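Local coordinates for putative methyltransferase protein (Bacteroides fragilis, PDB 5BP9) that binds S-adenosyl-L-homocysteine and probably transfers methyl groups from S-adenosylmethionine to a substrate, at residues R148-N151 with L152-R156; L244-F248 with Q249-A253. All coordinates share one frame; numbering follows the deposited sequence.

Contact 1 of 2, residues R148-N151 with L152-R156. With SAH (S-adenosyl-L-homocysteine), chain D.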
# COMPACT_ATOMS: atom_id res chain seq x y z
N ARG A 148 6.46 10.94 7.31
CA ARG A 148 7.80 11.05 6.75
C ARG A 148 7.82 10.65 5.29
O ARG A 148 7.09 9.72 4.87
CB ARG A 148 8.76 10.12 7.49
CG ARG A 148 8.85 10.36 8.99
CD ARG A 148 9.59 9.19 9.63
NE ARG A 148 10.95 9.13 9.16
CZ ARG A 148 11.87 8.30 9.65
NH1 ARG A 148 11.55 7.43 10.61
NH2 ARG A 148 13.10 8.34 9.15
N GLN A 149 8.64 11.36 4.52
CA GLN A 149 8.89 11.02 3.12
C GLN A 149 10.10 10.08 3.07
O GLN A 149 11.25 10.52 3.12
CB GLN A 149 9.11 12.25 2.24
CG GLN A 149 9.07 11.90 0.76
CD GLN A 149 9.61 12.97 -0.14
OE1 GLN A 149 10.20 13.95 0.31
NE2 GLN A 149 9.45 12.76 -1.42
N VAL A 150 9.79 8.79 3.00
CA VAL A 150 10.82 7.79 2.93
C VAL A 150 10.26 6.53 2.26
O VAL A 150 9.07 6.21 2.36
CB VAL A 150 11.45 7.53 4.32
CG1 VAL A 150 10.41 6.94 5.27
CG2 VAL A 150 12.71 6.67 4.22
N ASN A 151 11.15 5.89 1.51
CA ASN A 151 10.85 4.63 0.83
C ASN A 151 11.00 3.49 1.84
O ASN A 151 12.03 3.40 2.50
CB ASN A 151 11.83 4.44 -0.33
CG ASN A 151 11.44 3.32 -1.28
OD1 ASN A 151 11.13 2.21 -0.85
ND2 ASN A 151 11.49 3.60 -2.57
N LEU A 152 9.98 2.62 1.94
CA LEU A 152 10.03 1.46 2.81
C LEU A 152 11.35 0.69 2.73
O LEU A 152 11.85 0.20 3.75
CB LEU A 152 8.85 0.51 2.45
CG LEU A 152 8.77 -0.82 3.20
CD1 LEU A 152 8.46 -0.58 4.66
CD2 LEU A 152 7.74 -1.73 2.57
N PHE A 153 11.88 0.57 1.50
CA PHE A 153 13.05 -0.26 1.24
C PHE A 153 14.40 0.42 1.50
O PHE A 153 15.45 -0.23 1.40
CB PHE A 153 12.98 -0.82 -0.17
CG PHE A 153 11.78 -1.67 -0.41
CD1 PHE A 153 11.66 -2.90 0.23
CD2 PHE A 153 10.76 -1.24 -1.22
CE1 PHE A 153 10.54 -3.67 0.04
CE2 PHE A 153 9.64 -2.02 -1.42
CZ PHE A 153 9.53 -3.24 -0.81
N ASP A 154 14.36 1.69 1.87
CA ASP A 154 15.59 2.48 2.10
C ASP A 154 16.40 1.78 3.19
O ASP A 154 15.88 1.53 4.27
CB ASP A 154 15.19 3.91 2.51
CG ASP A 154 16.33 4.89 2.55
OD1 ASP A 154 17.46 4.50 2.89
OD2 ASP A 154 16.09 6.08 2.27
N GLU A 155 17.67 1.48 2.91
CA GLU A 155 18.55 0.83 3.88
C GLU A 155 18.71 1.67 5.14
O GLU A 155 19.04 1.13 6.20
CB GLU A 155 19.92 0.54 3.27
CG GLU A 155 19.89 -0.50 2.16
CD GLU A 155 19.63 0.05 0.77
OE1 GLU A 155 19.33 1.29 0.61
OE2 GLU A 155 19.73 -0.78 -0.17
N ARG A 156 18.55 3.00 5.01
CA ARG A 156 18.68 3.91 6.15
C ARG A 156 17.41 4.03 7.01
O ARG A 156 17.47 4.62 8.07
CB ARG A 156 19.08 5.32 5.68
CG ARG A 156 20.35 5.40 4.83
CD ARG A 156 20.41 6.73 4.08
NE ARG A 156 19.27 6.92 3.16
CZ ARG A 156 18.97 8.05 2.52
NH1 ARG A 156 19.73 9.13 2.67
NH2 ARG A 156 17.91 8.10 1.71
N SAH D . -2.60 3.64 1.73
CA SAH D . -3.22 4.78 0.95
CB SAH D . -2.61 4.99 -0.44
CG SAH D . -2.56 3.76 -1.35
SD SAH D . -1.77 4.14 -2.88
C SAH D . -4.70 4.58 0.81
O SAH D . -5.24 3.55 1.21
OXT SAH D . -5.43 5.42 0.29
C5' SAH D . -0.12 3.56 -2.60
C4' SAH D . 0.76 4.58 -1.90
O4' SAH D . 2.05 3.97 -1.64
C3' SAH D . 1.06 5.87 -2.67
O3' SAH D . 0.76 7.02 -1.85
C2' SAH D . 2.54 5.75 -3.03
O2' SAH D . 3.22 6.98 -3.20
C1' SAH D . 3.09 4.93 -1.88
N9 SAH D . 4.33 4.19 -2.12
C8 SAH D . 4.66 3.51 -3.23
N7 SAH D . 5.80 2.88 -3.16
C5 SAH D . 6.25 3.15 -1.88
C6 SAH D . 7.40 2.79 -1.16
N6 SAH D . 8.36 2.00 -1.67
N1 SAH D . 7.54 3.25 0.11
C2 SAH D . 6.57 4.04 0.62
N3 SAH D . 5.44 4.44 0.03
C4 SAH D . 5.33 3.98 -1.23
O HOH W 1 14.96 5.89 9.93
O HOH W 2 13.86 6.99 1.03

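Contact 2 of 2, residues L244-F248 with Q249-A253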
# COMPACT_ATOMS: atom_id res chain seq x y z
N LEU A 244 2.12 -5.03 -7.61
CA LEU A 244 1.83 -6.45 -7.43
C LEU A 244 0.49 -6.68 -6.76
O LEU A 244 0.21 -6.15 -5.66
CB LEU A 244 2.91 -7.08 -6.55
CG LEU A 244 2.75 -8.58 -6.23
CD1 LEU A 244 2.90 -9.46 -7.46
CD2 LEU A 244 3.76 -8.97 -5.16
N TYR A 245 -0.35 -7.48 -7.41
CA TYR A 245 -1.50 -8.13 -6.77
C TYR A 245 -1.11 -9.59 -6.56
O TYR A 245 -0.42 -10.15 -7.39
CB TYR A 245 -2.75 -8.05 -7.66
CG TYR A 245 -3.23 -6.65 -7.90
CD1 TYR A 245 -2.59 -5.83 -8.82
CD2 TYR A 245 -4.31 -6.14 -7.20
CE1 TYR A 245 -3.00 -4.53 -9.03
CE2 TYR A 245 -4.74 -4.83 -7.41
CZ TYR A 245 -4.08 -4.03 -8.32
OH TYR A 245 -4.49 -2.72 -8.53
N ILE A 246 -1.50 -10.17 -5.44
CA ILE A 246 -1.04 -11.52 -5.14
C ILE A 246 -2.17 -12.29 -4.46
O ILE A 246 -2.82 -11.80 -3.51
CB ILE A 246 0.26 -11.49 -4.30
CG1 ILE A 246 0.87 -12.89 -4.16
CG2 ILE A 246 0.03 -10.85 -2.93
CD1 ILE A 246 2.27 -12.88 -3.59
N ASP A 247 -2.44 -13.48 -4.99
CA ASP A 247 -3.42 -14.38 -4.35
C ASP A 247 -2.87 -14.97 -3.06
O ASP A 247 -1.64 -15.04 -2.88
CB ASP A 247 -3.85 -15.48 -5.34
CG ASP A 247 -2.76 -16.48 -5.59
OD1 ASP A 247 -1.95 -16.26 -6.49
OD2 ASP A 247 -2.67 -17.47 -4.83
N PHE A 248 -3.76 -15.40 -2.16
CA PHE A 248 -3.32 -15.85 -0.84
C PHE A 248 -2.35 -17.05 -0.89
O PHE A 248 -1.38 -17.10 -0.12
CB PHE A 248 -4.50 -16.19 0.10
CG PHE A 248 -4.04 -16.66 1.46
CD1 PHE A 248 -3.60 -15.74 2.40
CD2 PHE A 248 -3.92 -18.01 1.75
CE1 PHE A 248 -3.13 -16.16 3.63
CE2 PHE A 248 -3.44 -18.43 2.97
CZ PHE A 248 -3.04 -17.51 3.91
N GLN A 249 -2.60 -18.02 -1.78
CA GLN A 249 -1.72 -19.19 -1.81
C GLN A 249 -0.32 -18.81 -2.27
O GLN A 249 0.69 -19.32 -1.74
CB GLN A 249 -2.26 -20.33 -2.68
CG GLN A 249 -3.51 -20.98 -2.12
CD GLN A 249 -4.72 -20.08 -2.23
OE1 GLN A 249 -4.97 -19.51 -3.29
NE2 GLN A 249 -5.45 -19.90 -1.14
N THR A 250 -0.24 -17.91 -3.26
CA THR A 250 1.06 -17.45 -3.71
C THR A 250 1.77 -16.68 -2.57
O THR A 250 2.97 -16.87 -2.33
CB THR A 250 0.95 -16.63 -5.02
OG1 THR A 250 0.35 -17.44 -6.03
CG2 THR A 250 2.34 -16.17 -5.52
N LEU A 251 1.03 -15.83 -1.88
CA LEU A 251 1.58 -15.07 -0.76
C LEU A 251 2.11 -16.01 0.33
O LEU A 251 3.23 -15.83 0.83
CB LEU A 251 0.56 -14.12 -0.17
CG LEU A 251 0.97 -13.32 1.06
CD1 LEU A 251 2.11 -12.36 0.75
CD2 LEU A 251 -0.20 -12.53 1.59
N SER A 252 1.31 -17.02 0.67
CA SER A 252 1.71 -17.99 1.69
C SER A 252 3.01 -18.73 1.31
O SER A 252 3.90 -18.93 2.19
CB SER A 252 0.57 -18.98 1.92
OG SER A 252 0.89 -19.86 2.97
N ALA A 253 3.14 -19.10 0.03
CA ALA A 253 4.32 -19.80 -0.43
C ALA A 253 5.58 -18.94 -0.30
O ALA A 253 6.60 -19.39 0.21
CB ALA A 253 4.14 -20.25 -1.87

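Contact 1 of 2, residues R148-N151 with L152-R156
Asn151 OD1 meets Phe153 N across a tight bend of the chain, a hydrogen bond of 3.0 Å whose donor is tilted 21° from the plane of the amide carbonyl. Asn151 OD1 also takes a weak hydrogen bond from the adenine amino group, N6 of S-adenosyl-L-homocysteine, at 2.9 Å. Next to it Leu152 N donates to adenine N1 at 3.1 Å, almost straight at 174°, so a backbone N-H and a side-chain oxygen from adjacent residues read the N1 and N6 edge of the base. CG of Asn151 lies opposite the backbone N across the CA-CB bond (chi1 -168°), which sets the amide beside the carbonyl carbon and brings OD1 to Phe153 N. The bend is a type I beta turn, Asn151 to Asp154, closed by Asp154 N on Asn151 O at 3.0 Å. It follows strand 147-149 at the edge of the Rossmann-like sheet of the methyltransferase fold. In the second shell, Asn151 ND2 is held by Ser41 O, fixing the amide's rotation. Asp154 turns back toward Val150, whose CG2 lies 3.9 Å from Asp154 OD2, and a water bridges Asn151 N to that carboxylate oxygen. Farther out, Arg156 forms a two-pronged salt bridge with the carboxylate: NE donates to OD1 of Asp154 and NH2 to OD2 (2.8 Å), both on syn lone pairs. Asp154 OD1 also accepts from Arg156 N, forming an Asx turn. Leu152 sends its side chain onto Met187 and Leu190 of helix 180-190.

Contact 2 of 2, residues L244-F248 with Q249-A253
Asp247 is the N-cap of helix 248-257, its carboxylate accepting from the backbone and side chain of Thr250. From Asp247 CB the side chain takes the position between backbone N and carbonyl carbon (chi1 71°), which brings CG round to within 3.3 Å of Thr250 OG1. At the tip the two oxygens divide the work. OD1 accepts from Thr250 OG1 in a short bond of 2.6 Å, met on the syn side, and is also bonded by Tyr223 OH; OD2 of Asp247 accepts from Thr250 N at 2.9 Å, the donor standing well above the carboxylate plane. The charge thus sits at the positive end of the helix dipole, which would probably favour the ionised acid. Beneath the cap, Asp247 O receives Leu251 N and Phe248 O receives Ser252 N, the first main-chain rungs of the helix. Ile246, from the incoming loop, sets CD1 against Thr250 CG2 (3.8 Å) and Leu251 CB. Phe248 reaches to Ala262 and Met264 of strand 260-267, and Leu251 to strand 272-279, so the helix start is packed on the large sheet. Gln249 NE2 lies in the plane of the Phe248 ring, at its edge, 3.8 Å from CD2.

Overall arrangement
From the N terminus the chain reaches contact 1 first, where the beta turn after strand 147-149 bends it sharply before strand 161-166 and helix 180-190 follow. Contact 2 comes later, where strand 236-244 of the small antiparallel sheet leads through a loop into helix 248-257. The two are in series: neither nests in the other, and they do not cross. The centres of contact 1 and contact 2 lie about 24 Å apart, and the nearest atoms of contact 1 and contact 2 about 9 Å apart. Contact 1 stands at one outermost strand of the seven-stranded mixed sheet, while the helix begun at contact 2 packs on strands 272-279 and 260-267 toward the other, joining that end to the antiparallel sheet.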